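Local atomic coordinates of catechol 1,2-dioxygenase (PDB entry 5TD3), a protein that probably catalyses the intradiol ring cleavage of catechol with molecular oxygen to cis,cis-muconate. Residues A[119-124]-A[237-242]; A[174-177]-A[183-186]. One frame throughout, in Å; residues are numbered along the deposited sequence.

Contact 1: A[119-124]-A[237-242]. With ZN (zinc ion), chain C; EDO (1,2-ethanediol), chain H.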
ATOM      1  N   PRO A 119      16.147   4.225   2.052  1.00 15.33           N
ATOM      2  CA  PRO A 119      15.192   5.341   2.067  1.00 15.03           C
ATOM      3  C   PRO A 119      15.618   6.541   2.902  1.00 15.08           C
ATOM      4  O   PRO A 119      14.777   7.387   3.226  1.00 22.06           O
ATOM      5  CB  PRO A 119      13.939   4.695   2.674  1.00 18.68           C
ATOM      6  CG  PRO A 119      14.527   3.742   3.686  1.00 16.27           C
ATOM      7  CD  PRO A 119      15.805   3.190   3.043  1.00 18.48           C
ATOM      8  N   LEU A 120      16.902   6.635   3.263  1.00 16.69           N
ATOM      9  CA  LEU A 120      17.341   7.598   4.270  1.00 17.27           C
ATOM     10  C   LEU A 120      18.318   8.643   3.740  1.00 18.11           C
ATOM     11  O   LEU A 120      19.019   9.279   4.537  1.00 19.02           O
ATOM     12  CB  LEU A 120      17.970   6.855   5.451  1.00 17.03           C
ATOM     13  CG  LEU A 120      17.007   5.839   6.093  1.00 18.64           C
ATOM     14  CD1 LEU A 120      17.644   5.176   7.297  1.00 23.23           C
ATOM     15  CD2 LEU A 120      15.731   6.522   6.477  1.00 19.38           C
ATOM     16  N   TYR A 121      18.388   8.860   2.429  1.00 20.34           N
ATOM     17  CA  TYR A 121      19.178   9.990   1.939  1.00 21.63           C
ATOM     18  C   TYR A 121      18.546  11.325   2.346  1.00 21.01           C
ATOM     19  O   TYR A 121      17.325  11.452   2.470  1.00 18.81           O
ATOM     20  CB  TYR A 121      19.313   9.928   0.422  1.00 16.05           C
ATOM     21  CG  TYR A 121      20.077  11.094  -0.184  1.00 16.65           C
ATOM     22  CD1 TYR A 121      21.454  11.193  -0.055  1.00 18.96           C
ATOM     23  CD2 TYR A 121      19.405  12.091  -0.886  1.00 18.94           C
ATOM     24  CE1 TYR A 121      22.147  12.251  -0.633  1.00 20.33           C
ATOM     25  CE2 TYR A 121      20.078  13.140  -1.457  1.00 17.48           C
ATOM     26  CZ  TYR A 121      21.448  13.215  -1.336  1.00 23.70           C
ATOM     27  OH  TYR A 121      22.100  14.279  -1.918  1.00 24.70           O
ATOM     28  N   VAL A 122      19.396  12.340   2.540  1.00 20.73           N
ATOM     29  CA  VAL A 122      18.947  13.702   2.813  1.00 20.25           C
ATOM     30  C   VAL A 122      19.758  14.653   1.946  1.00 20.29           C
ATOM     31  O   VAL A 122      20.992  14.644   1.989  1.00 21.09           O
ATOM     32  CB  VAL A 122      19.076  14.093   4.300  1.00 17.19           C
ATOM     33  CG1 VAL A 122      18.581  15.541   4.527  1.00 22.86           C
ATOM     34  CG2 VAL A 122      18.331  13.082   5.187  1.00 19.66           C
ATOM     35  N   ALA A 123      19.076  15.469   1.165  1.00 18.27           N
ATOM     36  CA  ALA A 123      19.772  16.429   0.326  1.00 19.59           C
ATOM     37  C   ALA A 123      20.221  17.635   1.154  1.00 22.19           C
ATOM     38  O   ALA A 123      19.612  17.973   2.171  1.00 27.73           O
ATOM     39  CB  ALA A 123      18.861  16.855  -0.830  1.00 22.86           C
ATOM     40  N   GLY A 124      21.326  18.258   0.724  1.00 25.94           N
ATOM     41  CA  GLY A 124      21.797  19.517   1.273  1.00 27.50           C
ATOM     42  C   GLY A 124      22.998  19.472   2.208  1.00 32.22           C
ATOM     43  O   GLY A 124      23.313  20.493   2.827  1.00 29.85           O
ATOM     44  N   HIS A 237      26.715   4.533   3.191  1.00 20.55           N
ATOM     45  CA  HIS A 237      26.161   4.825   1.870  1.00 20.19           C
ATOM     46  C   HIS A 237      27.020   5.832   1.122  1.00 20.70           C
ATOM     47  O   HIS A 237      27.598   6.746   1.723  1.00 22.59           O
ATOM     48  CB  HIS A 237      24.754   5.428   1.947  1.00 17.51           C
ATOM     49  CG  HIS A 237      23.729   4.551   2.593  1.00 18.92           C
ATOM     50  ND1 HIS A 237      22.918   3.703   1.871  1.00 21.91           N
ATOM     51  CD2 HIS A 237      23.336   4.437   3.886  1.00 17.85           C
ATOM     52  CE1 HIS A 237      22.101   3.068   2.696  1.00 20.25           C
ATOM     53  NE2 HIS A 237      22.328   3.503   3.925  1.00 21.85           N
ATOM     54  N   PHE A 238      27.008   5.715  -0.213  1.00 19.24           N
ATOM     55  CA  PHE A 238      27.636   6.686  -1.100  1.00 25.84           C
ATOM     56  C   PHE A 238      26.802   6.965  -2.350  1.00 23.73           C
ATOM     57  O   PHE A 238      26.225   6.058  -2.956  1.00 22.18           O
ATOM     58  CB  PHE A 238      29.030   6.226  -1.561  1.00 23.57           C
ATOM     59  CG  PHE A 238      30.010   6.049  -0.450  1.00 25.64           C
ATOM     60  CD1 PHE A 238      30.717   7.125   0.047  1.00 22.35           C
ATOM     61  CD2 PHE A 238      30.237   4.795   0.093  1.00 24.09           C
ATOM     62  CE1 PHE A 238      31.631   6.959   1.069  1.00 26.87           C
ATOM     63  CE2 PHE A 238      31.162   4.625   1.115  1.00 26.60           C
ATOM     64  CZ  PHE A 238      31.857   5.711   1.599  1.00 26.02           C
ATOM     65  N   PHE A 239      26.773   8.235  -2.736  1.00 22.46           N
ATOM     66  CA  PHE A 239      26.517   8.678  -4.097  1.00 21.08           C
ATOM     67  C   PHE A 239      27.835   9.197  -4.640  1.00 22.39           C
ATOM     68  O   PHE A 239      28.572   9.872  -3.916  1.00 22.99           O
ATOM     69  CB  PHE A 239      25.523   9.850  -4.166  1.00 24.57           C
ATOM     70  CG  PHE A 239      24.071   9.481  -4.058  1.00 20.10           C
ATOM     71  CD1 PHE A 239      23.581   8.303  -4.571  1.00 21.12           C
ATOM     72  CD2 PHE A 239      23.186  10.382  -3.471  1.00 24.32           C
ATOM     73  CE1 PHE A 239      22.218   8.005  -4.467  1.00 19.99           C
ATOM     74  CE2 PHE A 239      21.839  10.091  -3.360  1.00 23.26           C
ATOM     75  CZ  PHE A 239      21.362   8.893  -3.861  1.00 24.22           C
ATOM     76  N   VAL A 240      28.121   8.944  -5.918  1.00 23.11           N
ATOM     77  CA  VAL A 240      29.202   9.647  -6.596  1.00 24.42           C
ATOM     78  C   VAL A 240      28.674  10.216  -7.907  1.00 26.50           C
ATOM     79  O   VAL A 240      28.189   9.468  -8.764  1.00 24.70           O
ATOM     80  CB  VAL A 240      30.423   8.752  -6.859  1.00 25.00           C
ATOM     81  CG1 VAL A 240      31.551   9.605  -7.436  1.00 26.63           C
ATOM     82  CG2 VAL A 240      30.869   8.068  -5.575  1.00 30.39           C
ATOM     83  N   THR A 241      28.804  11.532  -8.077  1.00 30.29           N
ATOM     84  CA  THR A 241      28.328  12.242  -9.255  0.52 27.83           C
ATOM     85  C   THR A 241      29.508  12.934  -9.927  1.00 34.04           C
ATOM     86  O   THR A 241      30.349  13.528  -9.248  1.00 34.86           O
ATOM     87  CB  THR A 241      27.251  13.277  -8.869  0.52 28.27           C
ATOM     88  OG1 THR A 241      26.169  12.629  -8.180  0.52 29.55           O
ATOM     89  CG2 THR A 241      26.706  13.978 -10.102  0.52 30.15           C
ATOM     90  N   SER A 242      29.564  12.861 -11.255  1.00 28.20           N
ATOM     91  CA  SER A 242      30.668  13.451 -12.007  1.00 33.11           C
ATOM     92  C   SER A 242      30.193  13.747 -13.420  1.00 30.94           C
ATOM     93  O   SER A 242      29.589  12.881 -14.057  1.00 33.60           O
ATOM     94  CB  SER A 242      31.881  12.506 -12.028  1.00 34.30           C
ATOM     95  OG  SER A 242      32.903  12.957 -12.913  1.00 36.09           O
TER
HETATM   96 ZN    ZN C 401      21.774   2.703   5.616  1.00 21.18          ZN
HETATM   97  C1  EDO H 406      24.782  12.279 -12.779  1.00 42.83           C
HETATM   98  O1  EDO H 406      24.060  11.587 -13.806  1.00 34.62           O
HETATM   99  C2  EDO H 406      26.226  12.377 -13.242  1.00 41.41           C
HETATM  100  O2  EDO H 406      27.106  11.623 -12.402  1.00 33.30           O
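Tyr121 and Phe239 form the one direct side-chain contact between 119-124 and 237-242, a T-shaped aromatic pair whose ring centroids lie 4.8 Å apart, with planes inclined at 60°. Phe239 presents its CE2 corner to the phenol face, 3.4 Å above the ring plane and over its centre. The closest approach is Tyr121 CE1 to Phe239 CE2, 3.5 Å. With CG anti to the backbone N (chi1 178°), the tyrosine ring swings out so that its end comes close to Phe239. Phenylalanine suits the strand position because it offers an apolar C-H edge to a pi face. Tyrosine supplies that face while keeping a polar end, and its OH is hydrogen-bonded to Glu165 on strand 163-167. Trp167 of the same strand meets both rings, so the pair belongs to a larger aromatic cluster, and Lys247 makes a cation-pi contact with Phe239.

Zinc binding belongs to 237-242 and lies beside the aromatic pair, not across the contact. His237 coordinates the ion through NE2, its imidazole stacked on Trp167, and Tyr175 and His235 also bind it. His237 and Phe239 alternate with Phe238, their side chains on one side of the strand. In this beta-sandwich protein Trp167, Phe239 and Tyr121 pack near the metal-binding strand, and the zinc probably occupies the place of the catalytic ferric iron of an intradiol dioxygenase.

Contact 2: A[174-177]-A[183-186]. With ZN (zinc ion), chain C.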
ATOM      1  N   PHE A 174      20.797   4.966  14.351  1.00 19.35           N
ATOM      2  CA  PHE A 174      19.904   6.006  13.871  1.00 18.76           C
ATOM      3  C   PHE A 174      20.648   6.971  12.961  1.00 19.26           C
ATOM      4  O   PHE A 174      21.833   7.257  13.154  1.00 21.39           O
ATOM      5  CB  PHE A 174      19.275   6.788  15.024  1.00 17.28           C
ATOM      6  CG  PHE A 174      18.323   5.980  15.861  1.00 21.67           C
ATOM      7  CD1 PHE A 174      17.388   5.157  15.262  1.00 25.64           C
ATOM      8  CD2 PHE A 174      18.357   6.061  17.249  1.00 22.23           C
ATOM      9  CE1 PHE A 174      16.502   4.410  16.034  1.00 25.07           C
ATOM     10  CE2 PHE A 174      17.480   5.319  18.019  1.00 28.26           C
ATOM     11  CZ  PHE A 174      16.556   4.497  17.411  1.00 27.28           C
ATOM     12  N   TYR A 175      19.931   7.474  11.971  1.00 20.77           N
ATOM     13  CA  TYR A 175      20.443   8.487  11.059  1.00 21.18           C
ATOM     14  C   TYR A 175      19.907   9.852  11.433  1.00 20.57           C
ATOM     15  O   TYR A 175      18.743   9.992  11.827  1.00 21.12           O
ATOM     16  CB  TYR A 175      20.020   8.213   9.625  1.00 16.72           C
ATOM     17  CG  TYR A 175      20.646   7.015   8.970  1.00 16.67           C
ATOM     18  CD1 TYR A 175      20.322   5.717   9.360  1.00 19.18           C
ATOM     19  CD2 TYR A 175      21.521   7.179   7.906  1.00 22.30           C
ATOM     20  CE1 TYR A 175      20.886   4.626   8.729  1.00 20.61           C
ATOM     21  CE2 TYR A 175      22.074   6.093   7.267  1.00 17.15           C
ATOM     22  CZ  TYR A 175      21.764   4.826   7.680  1.00 22.09           C
ATOM     23  OH  TYR A 175      22.343   3.775   7.014  1.00 20.38           O
ATOM     24  N   SER A 176      20.733  10.875  11.223  1.00 19.00           N
ATOM     25  CA  SER A 176      20.215  12.227  11.379  1.00 22.60           C
ATOM     26  C   SER A 176      19.042  12.454  10.421  1.00 17.17           C
ATOM     27  O   SER A 176      18.974  11.869   9.337  1.00 19.55           O
ATOM     28  CB  SER A 176      21.323  13.265  11.158  1.00 18.30           C
ATOM     29  OG  SER A 176      21.868  13.181   9.846  1.00 21.04           O
ATOM     30  N   HIS A 177      18.091  13.278  10.874  1.00 18.30           N
ATOM     31  CA  HIS A 177      16.827  13.596  10.197  1.00 17.81           C
ATOM     32  C   HIS A 177      15.814  12.457  10.282  1.00 19.18           C
ATOM     33  O   HIS A 177      14.647  12.635   9.904  1.00 22.95           O
ATOM     34  CB  HIS A 177      17.044  13.979   8.729  1.00 24.79           C
ATOM     35  CG  HIS A 177      18.026  15.094   8.552  1.00 29.71           C
ATOM     36  ND1 HIS A 177      17.641  16.416   8.452  1.00 28.27           N
ATOM     37  CD2 HIS A 177      19.380  15.090   8.505  1.00 28.93           C
ATOM     38  CE1 HIS A 177      18.717  17.174   8.329  1.00 32.05           C
ATOM     39  NE2 HIS A 177      19.784  16.393   8.360  1.00 28.94           N
ATOM     40  N   ALA A 183      18.169  13.280  18.902  1.00 26.97           N
ATOM     41  CA  ALA A 183      19.480  13.527  19.492  1.00 35.52           C
ATOM     42  C   ALA A 183      20.518  14.053  18.511  1.00 31.10           C
ATOM     43  O   ALA A 183      21.609  14.434  18.951  1.00 30.87           O
ATOM     44  CB  ALA A 183      20.018  12.247  20.137  1.00 34.39           C
ATOM     45  N   GLN A 184      20.229  14.096  17.213  1.00 29.28           N
ATOM     46  CA  GLN A 184      21.239  14.472  16.228  1.00 26.36           C
ATOM     47  C   GLN A 184      20.868  15.770  15.535  1.00 34.14           C
ATOM     48  O   GLN A 184      19.696  16.008  15.228  1.00 32.68           O
ATOM     49  CB  GLN A 184      21.423  13.384  15.167  1.00 22.31           C
ATOM     50  CG  GLN A 184      21.804  12.043  15.712  1.00 20.91           C
ATOM     51  CD  GLN A 184      22.052  11.072  14.602  1.00 21.89           C
ATOM     52  OE1 GLN A 184      22.854  11.328  13.703  1.00 25.78           O
ATOM     53  NE2 GLN A 184      21.359   9.959  14.637  1.00 21.12           N
ATOM     54  N   ARG A 185      21.878  16.597  15.279  1.00 30.91           N
ATOM     55  CA  ARG A 185      21.671  17.845  14.568  1.00 31.38           C
ATOM     56  C   ARG A 185      21.642  17.599  13.064  1.00 30.06           C
ATOM     57  O   ARG A 185      22.024  16.535  12.573  1.00 28.46           O
ATOM     58  CB  ARG A 185      22.755  18.860  14.922  1.00 35.21           C
ATOM     59  CG  ARG A 185      24.083  18.604  14.258  1.00 36.76           C
ATOM     60  CD  ARG A 185      25.129  19.550  14.825  1.00 43.31           C
ATOM     61  NE  ARG A 185      25.451  19.230  16.215  1.00 44.72           N
ATOM     62  CZ  ARG A 185      26.321  19.915  16.949  1.00 52.08           C
ATOM     63  NH1 ARG A 185      26.947  20.959  16.422  1.00 56.58           N
ATOM     64  NH2 ARG A 185      26.566  19.560  18.203  1.00 44.00           N
ATOM     65  N   ASP A 186      21.197  18.620  12.332  1.00 28.82           N
ATOM     66  CA  ASP A 186      21.147  18.557  10.876  1.00 31.40           C
ATOM     67  C   ASP A 186      22.482  18.091  10.306  1.00 31.33           C
ATOM     68  O   ASP A 186      23.547  18.579  10.701  1.00 29.54           O
ATOM     69  CB  ASP A 186      20.786  19.931  10.303  1.00 33.58           C
ATOM     70  CG  ASP A 186      19.313  20.300  10.512  1.00 35.19           C
ATOM     71  OD1 ASP A 186      18.508  19.432  10.887  1.00 38.24           O
ATOM     72  OD2 ASP A 186      18.960  21.469  10.266  1.00 44.13           O
TER
HETATM   73 ZN    ZN C 401      21.774   2.703   5.616  1.00 21.18          ZN
HETATM   74  O   HOH W   1      18.530  15.020  12.945  1.00 30.62           O
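Gln184 starts with CG anti to its carbonyl carbon (chi1 -58°) and runs on extended through CD, laying its amide against the backbone of Phe174, Tyr175 and Ser176. NE2 donates a hydrogen bond to Phe174 O, 3.1 Å away, with an N-H...O angle of 154°. The acceptor lies near the plane of the Gln184 amide, yet NE2 sits above the Phe174 carbonyl plane, 79° out of it and off the lone pairs. This bond adjoins Tyr175 in the chain, whose OH binds the zinc ion 1.9 Å away, with His235 and His237 as the other protein ligands. Gln184 OE1 passes 3.3 Å from Ser176 N at an angle too poor for a hydrogen bond; its partner is Asn188 ND2, and Asp179 takes a second bond from NE2. Glutamine suits the place because one side chain supplies both donor and acceptor.

Farther along, His177 and Asp186 meet with ring and carboxylate planes almost parallel, their side chains crossing at about a right angle. The nearest atoms are His177 CE1 and Asp186 OD1, 3.4 Å apart; OD1 sits obliquely to the ring, a polar contact and not a hydrogen bond. A water joins the backbones, accepting from His177 N and donating to Gln184 O, each 2.7 Å away. Because His177 NE2 accepts from the backbone N-H of Phe187, the ring is consistent with a neutral form protonated at ND1, which the nearby carboxylate would probably polarise.

In the fold
From the N terminus, the chain first passes through the helical region and reaches 119-124, whose short strand 122-123 pairs with 318-319 near the C terminus. It then builds most of the two five-stranded sheets before returning as 237-242, so contact 1 closes a loop of 112 intervening residues. Contact 2 falls wholly within that loop: it closes a short turn of five residues in the connection between strands 163-167 and 190-194. The two contacts therefore nest and do not cross. Their centres lie about 16 Å apart, but they share the zinc ion and touch directly, Leu120 packing on Tyr175 and Val122 on His177.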